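Nitrogenase molybdenum-iron protein alpha chain (Clostridium pasteurianum, PDB 4WES) forms, with the beta chain, the molybdenum-iron component of nitrogenase, which reduces dinitrogen to ammonium on its iron-molybdenum cofactor with electrons relayed through the [8Fe-7S] cluster. Local coordinates at residues A[55-59]-A[141-145]; A[187-191]-A[393-397]; A[110-115]-A[146-150]. All coordinates share one frame; numbering follows the deposited sequence.

Interaction 1 of 3, residues A[55-59]-A[141-145]. With CLF (Fe(8)-S(7) cluster), chain H.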
ATOM      1  N   TYR A  55      15.645  -4.218 -35.492  1.00  8.56           N
ATOM      2  CA  TYR A  55      15.264  -2.949 -34.927  1.00  8.46           C
ATOM      3  C   TYR A  55      15.667  -2.875 -33.460  1.00  7.86           C
ATOM      4  O   TYR A  55      16.206  -1.873 -32.989  1.00  8.37           O
ATOM      5  CB  TYR A  55      13.758  -2.702 -35.097  1.00  8.77           C
ATOM      6  CG  TYR A  55      13.199  -1.682 -34.153  1.00  8.22           C
ATOM      7  CD1 TYR A  55      12.664  -2.052 -32.936  1.00  8.82           C
ATOM      8  CD2 TYR A  55      13.239  -0.319 -34.452  1.00  8.46           C
ATOM      9  CE1 TYR A  55      12.178  -1.138 -32.055  1.00  8.56           C
ATOM     10  CE2 TYR A  55      12.758   0.609 -33.565  1.00  8.83           C
ATOM     11  CZ  TYR A  55      12.215   0.228 -32.358  1.00  8.55           C
ATOM     12  OH  TYR A  55      11.706   1.160 -31.500  1.00  8.90           O
ATOM     13  N   ALA A  56      15.484  -3.978 -32.713  1.00  8.23           N
ATOM     14  CA  ALA A  56      15.954  -4.032 -31.337  1.00  8.32           C
ATOM     15  C   ALA A  56      17.448  -3.777 -31.283  1.00  7.90           C
ATOM     16  O   ALA A  56      17.932  -2.978 -30.489  1.00  8.65           O
ATOM     17  CB  ALA A  56      15.594  -5.387 -30.723  1.00  9.05           C
ATOM     18  N   GLY A  57      18.215  -4.469 -32.145  1.00  8.23           N
ATOM     19  CA  GLY A  57      19.660  -4.323 -32.117  1.00  8.92           C
ATOM     20  C   GLY A  57      20.151  -2.929 -32.461  1.00  8.44           C
ATOM     21  O   GLY A  57      21.180  -2.464 -31.955  1.00  9.25           O
ATOM     22  N   CYS A  58      19.426  -2.239 -33.316  1.00  8.21           N
ATOM     23  CA  CYS A  58      19.826  -0.885 -33.768  1.00  8.57           C
ATOM     24  C   CYS A  58      19.296   0.210 -32.841  1.00  8.32           C
ATOM     25  O   CYS A  58      20.077   0.950 -32.227  1.00  9.79           O
ATOM     26  CB  CYS A  58      19.290  -0.692 -35.184  1.00  8.87           C
ATOM     27  SG  CYS A  58      19.833   0.873 -35.937  1.00 10.08           S
ATOM     28  N   LYS A  59      17.975   0.315 -32.700  1.00  8.91           N
ATOM     29  CA  LYS A  59      17.371   1.348 -31.874  1.00  9.47           C
ATOM     30  C   LYS A  59      17.432   1.003 -30.396  1.00  8.57           C
ATOM     31  O   LYS A  59      17.823   1.809 -29.559  1.00  9.36           O
ATOM     32  CB  LYS A  59      15.926   1.602 -32.320  1.00  9.25           C
ATOM     33  CG  LYS A  59      15.245   2.840 -31.744  1.00  9.30           C
ATOM     34  CD  LYS A  59      14.664   2.710 -30.359  1.00  9.19           C
ATOM     35  CE  LYS A  59      13.918   3.975 -30.010  1.00 10.12           C
ATOM     36  NZ  LYS A  59      13.297   3.960 -28.657  1.00  9.34           N
ATOM     37  N   VAL A 141      15.926   8.386 -36.859  1.00  9.31           N
ATOM     38  CA  VAL A 141      14.719   7.806 -37.412  0.52  8.65           C
ATOM     39  C   VAL A 141      14.985   6.339 -37.658  1.00  9.14           C
ATOM     40  O   VAL A 141      15.934   5.999 -38.375  1.00  9.94           O
ATOM     41  CB  VAL A 141      14.360   8.436 -38.749  0.52  8.53           C
ATOM     42  CG1 VAL A 141      13.124   7.749 -39.322  0.52  8.47           C
ATOM     43  CG2 VAL A 141      14.156   9.935 -38.590  0.52  8.85           C
ATOM     44  N   TYR A 142      14.158   5.458 -37.082  1.00  9.04           N
ATOM     45  CA  TYR A 142      14.434   4.036 -37.079  1.00  9.21           C
ATOM     46  C   TYR A 142      13.310   3.293 -37.795  1.00  9.10           C
ATOM     47  O   TYR A 142      12.148   3.380 -37.377  1.00  9.51           O
ATOM     48  CB  TYR A 142      14.571   3.529 -35.625  1.00  9.28           C
ATOM     49  CG  TYR A 142      15.695   4.250 -34.935  1.00  8.70           C
ATOM     50  CD1 TYR A 142      16.995   3.799 -34.992  1.00  8.67           C
ATOM     51  CD2 TYR A 142      15.461   5.435 -34.289  1.00  8.52           C
ATOM     52  CE1 TYR A 142      18.027   4.514 -34.415  1.00  9.19           C
ATOM     53  CE2 TYR A 142      16.478   6.195 -33.732  1.00  8.66           C
ATOM     54  CZ  TYR A 142      17.773   5.718 -33.800  1.00  8.81           C
ATOM     55  OH  TYR A 142      18.822   6.446 -33.268  1.00  9.69           O
ATOM     56  N   ALA A 143      13.654   2.572 -38.857  1.00  9.04           N
ATOM     57  CA  ALA A 143      12.668   1.780 -39.566  1.00  8.88           C
ATOM     58  C   ALA A 143      12.224   0.558 -38.746  1.00  9.15           C
ATOM     59  O   ALA A 143      12.965   0.029 -37.937  1.00  9.78           O
ATOM     60  CB  ALA A 143      13.204   1.324 -40.914  1.00  9.63           C
ATOM     61  N   THR A 144      11.013   0.128 -39.041  1.00  9.12           N
ATOM     62  CA  THR A 144      10.378  -1.041 -38.464  1.00  8.60           C
ATOM     63  C   THR A 144       9.808  -1.880 -39.621  1.00  8.93           C
ATOM     64  O   THR A 144       9.821  -1.440 -40.772  1.00  9.44           O
ATOM     65  CB  THR A 144       9.264  -0.647 -37.496  1.00  8.58           C
ATOM     66  OG1 THR A 144       8.272   0.060 -38.209  1.00  9.64           O
ATOM     67  CG2 THR A 144       9.801   0.132 -36.337  1.00  9.05           C
ATOM     68  N   CYS A 145       9.273  -3.071 -39.311  1.00  8.58           N
ATOM     69  CA  CYS A 145       8.780  -3.993 -40.339  1.00  9.31           C
ATOM     70  C   CYS A 145       8.089  -3.383 -41.563  1.00  9.78           C
ATOM     71  O   CYS A 145       8.446  -3.766 -42.681  1.00 11.34           O
ATOM     72  CB  CYS A 145       7.908  -5.078 -39.694  1.00  9.43           C
ATOM     73  SG  CYS A 145       8.848  -6.313 -38.769  1.00  9.75           S
TER
HETATM   74 FE1  CLF H 604       9.116  -5.687 -36.558  1.00  8.84          FE
HETATM   75 FE2  CLF H 604       8.416  -6.546 -34.320  1.00  9.41          FE
HETATM   76 FE3  CLF H 604      11.035  -5.693 -34.544  1.00  8.59          FE
HETATM   77 FE4  CLF H 604       8.934  -3.979 -34.579  1.00  8.55          FE
HETATM   78  S1  CLF H 604       7.036  -4.966 -35.640  1.00  9.07           S
HETATM   79  S2A CLF H 604      10.075  -7.555 -35.541  1.00  9.11           S
HETATM   80  S4A CLF H 604       9.605  -5.260 -32.818  1.00  9.16           S
HETATM   81  S3A CLF H 604      10.667  -4.004 -36.112  1.00  8.69           S
HETATM   82 FE5  CLF H 604       6.041  -2.813 -33.107  0.66 11.95          FE
HETATM   83 FE6  CLF H 604       3.603  -4.046 -35.476  0.66 10.01          FE
HETATM   84 FE7  CLF H 604       3.804  -4.355 -32.751  1.00  8.51          FE
HETATM   85 FE8  CLF H 604       5.648  -5.891 -33.966  1.00  9.34          FE
HETATM   86  S2B CLF H 604       4.034  -2.399 -33.939  1.00  9.43           S
HETATM   87  S3B CLF H 604       3.403  -6.028 -34.302  1.00  9.35           S
HETATM   88  S4B CLF H 604       5.925  -4.786 -31.948  1.00  8.70           S
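This is a buried helix-on-strand contact in which K59, Y55 and C58 of helix 54-63 rest on Y142 of strand 138-143, in the chain's four-stranded parallel sheet, and on T144 in the loop that follows. The helix and strand axes run nearly antiparallel (167°) and come within 9.2 Å, and no hydrogen bond crosses between the segments. The central element is a CH-pi contact: K59 CG lies 3.7 Å from the centroid of the Y142 ring, over its face and displaced toward the rim. The lysine chain turns at chi2 (-82°), which carries NZ away to T83. C58 SG instead comes at the edge of the same ring, 4.2 Å from Y142 CD1, as a sulfur-aromatic contact. Y55 crosses Y142 at about a right angle, with Y142 CB at the edge of the Y55 ring, while T144 CG2 lies over one face of that ring, 3.9 Å from Y55 CD2. The Y55 hydroxyl is hydrogen-bonded to C79 O and T73 OG1, and that of Y142 to H71. On the helix side Y55 CB packs 3.5 Å from S3A of the [8Fe-7S] cluster; beyond T144, C145 SG binds its iron atom FE1 at 2.3 Å. With C53 and C79, C145 binds the P-cluster, whose ligands are shared with the beta chain; Y55 and T144 line the same pocket.

Interaction 2 of 3, residues A[187-191]-A[393-397]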
ATOM      1  N   HIS A 187      25.020  -3.979 -36.779  1.00  9.00           N
ATOM      2  CA  HIS A 187      25.834  -3.655 -37.959  1.00  9.55           C
ATOM      3  C   HIS A 187      25.277  -2.389 -38.638  1.00  9.95           C
ATOM      4  O   HIS A 187      26.017  -1.480 -39.013  1.00 10.26           O
ATOM      5  CB  HIS A 187      25.836  -4.853 -38.886  1.00 10.18           C
ATOM      6  CG  HIS A 187      26.865  -4.794 -39.964  1.00 10.98           C
ATOM      7  ND1 HIS A 187      27.248  -5.913 -40.653  1.00 11.94           N
ATOM      8  CD2 HIS A 187      27.621  -3.786 -40.434  1.00 11.46           C
ATOM      9  CE1 HIS A 187      28.185  -5.606 -41.528  1.00 12.99           C
ATOM     10  NE2 HIS A 187      28.421  -4.316 -41.417  1.00 12.10           N
ATOM     11  N   ILE A 188      23.961  -2.342 -38.795  1.00  9.05           N
ATOM     12  CA  ILE A 188      23.297  -1.204 -39.409  1.00  9.69           C
ATOM     13  C   ILE A 188      23.573   0.061 -38.592  1.00  9.48           C
ATOM     14  O   ILE A 188      23.876   1.140 -39.160  1.00 10.62           O
ATOM     15  CB  ILE A 188      21.781  -1.494 -39.530  1.00  9.87           C
ATOM     16  CG1 ILE A 188      21.547  -2.589 -40.582  1.00 10.86           C
ATOM     17  CG2 ILE A 188      21.000  -0.232 -39.914  1.00  9.97           C
ATOM     18  CD1 ILE A 188      20.202  -3.289 -40.484  1.00 11.82           C
ATOM     19  N   ALA A 189      23.506  -0.004 -37.270  1.00  8.96           N
ATOM     20  CA  ALA A 189      23.809   1.145 -36.452  1.00  9.47           C
ATOM     21  C   ALA A 189      25.256   1.570 -36.632  1.00  9.34           C
ATOM     22  O   ALA A 189      25.556   2.774 -36.759  1.00 10.09           O
ATOM     23  CB  ALA A 189      23.519   0.865 -34.986  1.00  9.80           C
ATOM     24  N   ASN A 190      26.174   0.609 -36.577  1.00  9.05           N
ATOM     25  CA  ASN A 190      27.591   0.944 -36.657  1.00  9.58           C
ATOM     26  C   ASN A 190      27.935   1.665 -37.949  1.00  9.43           C
ATOM     27  O   ASN A 190      28.769   2.564 -37.957  1.00 10.91           O
ATOM     28  CB  ASN A 190      28.486  -0.308 -36.553  1.00  9.71           C
ATOM     29  CG  ASN A 190      28.786  -0.772 -35.112  1.00  9.70           C
ATOM     30  OD1 ASN A 190      29.943  -0.936 -34.770  1.00 10.08           O
ATOM     31  ND2 ASN A 190      27.757  -0.973 -34.297  1.00  9.37           N
ATOM     32  N   ASN A 191      27.321   1.256 -39.051  1.00  9.72           N
ATOM     33  CA  ASN A 191      27.658   1.844 -40.347  1.00 10.78           C
ATOM     34  C   ASN A 191      27.397   3.340 -40.323  1.00  9.86           C
ATOM     35  O   ASN A 191      28.245   4.147 -40.725  1.00 12.39           O
ATOM     36  CB  ASN A 191      26.866   1.205 -41.462  1.00 11.19           C
ATOM     37  CG  ASN A 191      27.329  -0.179 -41.801  1.00 11.92           C
ATOM     38  OD1 ASN A 191      28.421  -0.619 -41.407  1.00 11.77           O
ATOM     39  ND2 ASN A 191      26.488  -0.894 -42.562  1.00 12.49           N
ATOM     40  N   ILE A 393      22.730  -7.180 -45.593  1.00 16.16           N
ATOM     41  CA  ILE A 393      23.164  -6.184 -44.589  1.00 16.30           C
ATOM     42  C   ILE A 393      24.346  -5.435 -45.191  1.00 16.76           C
ATOM     43  O   ILE A 393      25.321  -6.051 -45.538  1.00 16.25           O
ATOM     44  CB  ILE A 393      23.533  -6.853 -43.250  1.00 15.14           C
ATOM     45  CG1 ILE A 393      22.342  -7.652 -42.700  1.00 15.30           C
ATOM     46  CG2 ILE A 393      24.036  -5.815 -42.272  1.00 17.66           C
ATOM     47  CD1 ILE A 393      21.057  -6.866 -42.606  1.00 20.70           C
ATOM     48  N   PRO A 394      24.251  -4.094 -45.317  1.00 17.42           N
ATOM     49  CA  PRO A 394      25.317  -3.396 -46.033  1.00 17.31           C
ATOM     50  C   PRO A 394      26.684  -3.457 -45.348  1.00 16.74           C
ATOM     51  O   PRO A 394      26.787  -3.366 -44.124  1.00 16.25           O
ATOM     52  CB  PRO A 394      24.821  -1.940 -46.059  1.00 20.65           C
ATOM     53  CG  PRO A 394      23.347  -2.061 -46.024  1.00 20.53           C
ATOM     54  CD  PRO A 394      23.116  -3.194 -45.062  1.00 18.95           C
ATOM     55  N   GLU A 395      27.708  -3.571 -46.174  1.00 17.17           N
ATOM     56  CA  GLU A 395      29.090  -3.488 -45.756  1.00 17.30           C
ATOM     57  C   GLU A 395      29.675  -2.171 -46.240  1.00 18.22           C
ATOM     58  O   GLU A 395      29.593  -1.842 -47.425  1.00 23.41           O
ATOM     59  CB  GLU A 395      29.889  -4.615 -46.393  1.00 20.84           C
ATOM     60  CG  GLU A 395      29.497  -6.014 -45.984  1.00 19.41           C
ATOM     61  CD  GLU A 395      29.828  -6.309 -44.530  1.00 18.10           C
ATOM     62  OE1 GLU A 395      29.265  -7.292 -44.004  1.00 18.20           O
ATOM     63  OE2 GLU A 395      30.647  -5.566 -43.935  1.00 19.81           O
ATOM     64  N   ILE A 396      30.273  -1.432 -45.331  1.00 15.55           N
ATOM     65  CA  ILE A 396      30.949  -0.253 -45.786  0.51 15.83           C
ATOM     66  C   ILE A 396      32.437  -0.403 -45.583  1.00 16.55           C
ATOM     67  O   ILE A 396      32.923  -1.206 -44.774  1.00 19.81           O
ATOM     68  CB  ILE A 396      30.419   1.022 -45.142  0.51 14.55           C
ATOM     69  CG1 ILE A 396      30.827   1.054 -43.671  0.51 12.13           C
ATOM     70  CG2 ILE A 396      28.901   1.123 -45.346  0.51 15.90           C
ATOM     71  CD1 ILE A 396      30.616   2.394 -43.000  0.51 12.48           C
ATOM     72  N   THR A 397      33.171   0.297 -46.430  1.00 16.51           N
ATOM     73  CA  THR A 397      34.608   0.264 -46.332  0.53 21.84           C
ATOM     74  C   THR A 397      35.098   1.667 -46.114  1.00 17.34           C
ATOM     75  O   THR A 397      34.568   2.632 -46.670  1.00 20.84           O
ATOM     76  CB  THR A 397      35.321  -0.317 -47.571  0.53 25.53           C
ATOM     77  OG1 THR A 397      35.403   0.678 -48.580  0.53 37.32           O
ATOM     78  CG2 THR A 397      34.624  -1.576 -48.116  0.53 16.14           C
TER
HETATM   79  O   HOH W   1      30.102  -2.414 -42.576  1.00 13.18           O
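From I188 beside I393 to N191 beside I396, the loop 393-397 runs irregular and extended alongside one turn of helix 182-196, with CA atoms 7.2 Å apart at the first pair and 6.7 Å at the second. H187 and N191, one turn apart on the helix, both point at this loop. N191 ND2 donates the one direct hydrogen bond between the segments, to P394 O at 2.9 Å; the acceptor lies near the amide plane, whereas the donor stands 52° out of the carbonyl plane. This bond ties helix 182-196 to the long connection between helices 372-376 and 411-419. H187 CG, turned opposite the backbone N (chi1 -167°), carries the imidazole out to the loop, where P394 O lies over one face without bonding to it. At that ring's edge, E395 OE1 is 3.2 Å from H187 CE1, ring and carboxylate planes being 64° apart. A water in the imidazole plane completes the polar side: it bonds H187 NE2 at 2.8 Å, donates to N191 OD1, accepts from I396 N and reaches E395 OE2 weakly. Toward the interior, I393 CG2 packs 3.6 Å from H187 ND1, and I188 CD1 meets I393 CD1 at 4.2 Å. Y268 of helix 263-277 stacks on the H187 ring.

Interaction 3 of 3, residues A[110-115]-A[146-150]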
ATOM      1  N   MET A 110       2.242   4.708 -36.521  1.00  9.18           N
ATOM      2  CA  MET A 110       1.644   4.516 -37.828  0.52  9.63           C
ATOM      3  C   MET A 110       0.263   3.862 -37.710  1.00 10.15           C
ATOM      4  O   MET A 110       0.047   2.945 -36.899  1.00 10.58           O
ATOM      5  CB  MET A 110       2.601   3.719 -38.719  0.52  9.98           C
ATOM      6  CG  MET A 110       3.887   4.452 -39.146  0.52 12.98           C
ATOM      7  SD  MET A 110       5.110   3.452 -40.073  0.52 14.99           S
ATOM      8  CE  MET A 110       4.080   2.661 -41.287  0.52 24.41           C
ATOM      9  N   GLN A 111      -0.620   4.382 -38.547  1.00 10.47           N
ATOM     10  CA  GLN A 111      -1.996   3.918 -38.647  1.00 11.32           C
ATOM     11  C   GLN A 111      -2.235   3.292 -40.018  1.00 10.61           C
ATOM     12  O   GLN A 111      -1.351   3.317 -40.891  1.00 10.44           O
ATOM     13  CB  GLN A 111      -2.939   5.116 -38.445  1.00 12.94           C
ATOM     14  CG  GLN A 111      -2.764   5.831 -37.131  1.00 13.85           C
ATOM     15  CD  GLN A 111      -3.190   4.958 -35.987  1.00 13.97           C
ATOM     16  OE1 GLN A 111      -4.371   4.595 -35.875  1.00 19.21           O
ATOM     17  NE2 GLN A 111      -2.270   4.621 -35.111  1.00 17.50           N
ATOM     18  N   GLU A 112      -3.429   2.751 -40.226  1.00 10.93           N
ATOM     19  CA  GLU A 112      -3.703   2.120 -41.512  1.00 11.34           C
ATOM     20  C   GLU A 112      -3.520   3.107 -42.673  1.00 11.31           C
ATOM     21  O   GLU A 112      -3.045   2.719 -43.762  1.00 11.97           O
ATOM     22  CB  GLU A 112      -5.103   1.497 -41.529  1.00 13.52           C
ATOM     23  CG  GLU A 112      -5.362   0.640 -42.770  1.00 17.36           C
ATOM     24  CD  GLU A 112      -6.580  -0.233 -42.698  1.00 32.95           C
ATOM     25  OE1 GLU A 112      -6.554  -1.370 -43.244  1.00 52.78           O
ATOM     26  OE2 GLU A 112      -7.554   0.247 -42.112  1.00 37.72           O
ATOM     27  N   SER A 113      -3.886   4.375 -42.484  1.00 11.88           N
ATOM     28  CA  SER A 113      -3.671   5.372 -43.540  1.00 12.62           C
ATOM     29  C   SER A 113      -2.211   5.474 -43.960  1.00 11.80           C
ATOM     30  O   SER A 113      -1.890   5.669 -45.140  1.00 12.61           O
ATOM     31  CB  SER A 113      -4.211   6.722 -43.124  1.00 14.10           C
ATOM     32  OG  SER A 113      -3.595   7.212 -41.952  1.00 16.22           O
ATOM     33  N   ASP A 114      -1.292   5.370 -42.996  1.00 11.07           N
ATOM     34  CA  ASP A 114       0.117   5.404 -43.339  1.00 11.25           C
ATOM     35  C   ASP A 114       0.542   4.178 -44.134  1.00 11.31           C
ATOM     36  O   ASP A 114       1.359   4.264 -45.040  1.00 12.07           O
ATOM     37  CB  ASP A 114       0.916   5.532 -42.048  1.00 11.29           C
ATOM     38  CG  ASP A 114       0.522   6.778 -41.269  1.00 11.88           C
ATOM     39  OD1 ASP A 114       0.749   7.915 -41.809  1.00 13.95           O
ATOM     40  OD2 ASP A 114      -0.041   6.623 -40.157  1.00 12.83           O
ATOM     41  N   ILE A 115      -0.013   3.015 -43.805  1.00 11.15           N
ATOM     42  CA  ILE A 115       0.293   1.813 -44.543  1.00 11.66           C
ATOM     43  C   ILE A 115      -0.236   1.870 -45.966  1.00 11.64           C
ATOM     44  O   ILE A 115       0.475   1.515 -46.919  1.00 13.13           O
ATOM     45  CB  ILE A 115      -0.307   0.565 -43.832  1.00 12.54           C
ATOM     46  CG1 ILE A 115       0.242   0.403 -42.411  1.00 12.80           C
ATOM     47  CG2 ILE A 115      -0.099  -0.683 -44.680  1.00 12.40           C
ATOM     48  CD1 ILE A 115       1.703   0.095 -42.321  1.00 13.38           C
ATOM     49  N   PRO A 146       7.076  -2.506 -41.401  1.00  9.13           N
ATOM     50  CA  PRO A 146       6.349  -2.086 -42.611  1.00  9.97           C
ATOM     51  C   PRO A 146       7.063  -1.083 -43.522  1.00 10.59           C
ATOM     52  O   PRO A 146       6.627  -0.878 -44.643  1.00 11.80           O
ATOM     53  CB  PRO A 146       5.076  -1.463 -42.078  1.00 11.84           C
ATOM     54  CG  PRO A 146       5.180  -1.443 -40.626  1.00 17.34           C
ATOM     55  CD  PRO A 146       6.440  -2.017 -40.172  1.00  9.92           C
ATOM     56  N   VAL A 147       8.099  -0.400 -43.023  1.00 10.60           N
ATOM     57  CA  VAL A 147       8.573   0.851 -43.612  1.00 10.29           C
ATOM     58  C   VAL A 147       9.059   0.714 -45.067  1.00 11.86           C
ATOM     59  O   VAL A 147       8.608   1.431 -45.960  1.00 13.13           O
ATOM     60  CB  VAL A 147       9.679   1.453 -42.723  1.00 10.81           C
ATOM     61  CG1 VAL A 147      10.403   2.591 -43.432  1.00 12.67           C
ATOM     62  CG2 VAL A 147       9.086   1.913 -41.428  1.00 11.03           C
ATOM     63  N   GLY A 148      10.003  -0.173 -45.316  1.00 13.27           N
ATOM     64  CA  GLY A 148      10.464  -0.365 -46.698  1.00 15.93           C
ATOM     65  C   GLY A 148       9.348  -0.883 -47.596  1.00 16.59           C
ATOM     66  O   GLY A 148       9.194  -0.417 -48.753  1.00 18.22           O
ATOM     67  N   LEU A 149       8.541  -1.806 -47.058  1.00 13.87           N
ATOM     68  CA  LEU A 149       7.478  -2.452 -47.852  1.00 15.25           C
ATOM     69  C   LEU A 149       6.410  -1.473 -48.330  1.00 15.31           C
ATOM     70  O   LEU A 149       5.877  -1.627 -49.437  1.00 19.61           O
ATOM     71  CB  LEU A 149       6.828  -3.589 -47.077  1.00 15.27           C
ATOM     72  CG  LEU A 149       7.772  -4.775 -46.906  1.00 18.34           C
ATOM     73  CD1 LEU A 149       7.319  -5.624 -45.743  1.00 20.72           C
ATOM     74  CD2 LEU A 149       7.814  -5.614 -48.186  1.00 20.48           C
ATOM     75  N   ILE A 150       6.132  -0.442 -47.549  1.00 14.03           N
ATOM     76  CA  ILE A 150       5.120   0.550 -47.924  1.00 14.35           C
ATOM     77  C   ILE A 150       5.706   1.670 -48.771  1.00 17.51           C
ATOM     78  O   ILE A 150       4.971   2.550 -49.228  1.00 20.38           O
ATOM     79  CB  ILE A 150       4.350   1.114 -46.717  1.00 15.27           C
ATOM     80  CG1 ILE A 150       5.243   2.008 -45.861  1.00 13.40           C
ATOM     81  CG2 ILE A 150       3.647  -0.008 -45.957  1.00 16.16           C
ATOM     82  CD1 ILE A 150       4.512   2.670 -44.738  1.00 16.35           C
TER
HETATM   83  O   HOH W   2       1.967   2.398 -49.125  1.00 29.69           O
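I150 is the main bump of this contact, pushing its two branches against M110, just before helix 112-117, and D114 and I115 in its first turn. Its CG1 takes the position between backbone N and carbonyl carbon (chi1 70°), and the branches part: CD1 runs out to D114 O, 3.5 Å away, while CG2 rests against I115, 3.6 Å from its O and 4.0 Å from its CG2. M110 CE meets I150 CD1 tip to tip, though M110 has two modelled conformers and the tightness is doubtful. In return, I115 CD1 fills the hollow between P146 and I150, lying 3.7 Å from P146 CB and somewhat farther from I150 CG2. The sulfur of M110 looks toward V147 CG2 more loosely. No direct hydrogen bond joins the segments; a water within bonding distance of I115 O and I150 O lies at the margin and may bridge them. Q111 N, at the helix N-cap, donates an almost straight bond (171°) to D114 OD2, one half of a capping box, which probably helps fix the first turn. The short, weakly bonded helix 146-149 follows strand 138-143 immediately after the cluster ligand C145. Helix 112-117 follows strand 106-107 at the sheet's edge, M110 being backbone-bonded to G75 just beyond strand 69-74. The beta chain packs alongside, its Y142 on I115 and its T110 on P146.

Interactions 1 and 3 share one run of chain, which leaves strand 138-143 in interaction 1, passes through the cluster ligand C145 and enters helix 146-149 in interaction 3. Interaction 1 adjoins interaction 2 through C58 SG, 3.8 Å from A189 CB, so helices 54-63 and 182-196 pack together; interactions 2 and 3 do not touch, their centres about 25 Å apart. Place and chemistry go together. The wholly buried interaction 1 relies on aromatic faces, sulfur and a metal ligand; interaction 3, about 30 Å from the chain's centre and beside the beta chain, is mostly aliphatic; interaction 2, partly open to solvent, uses an amide, an imidazole and a carboxylate around a water.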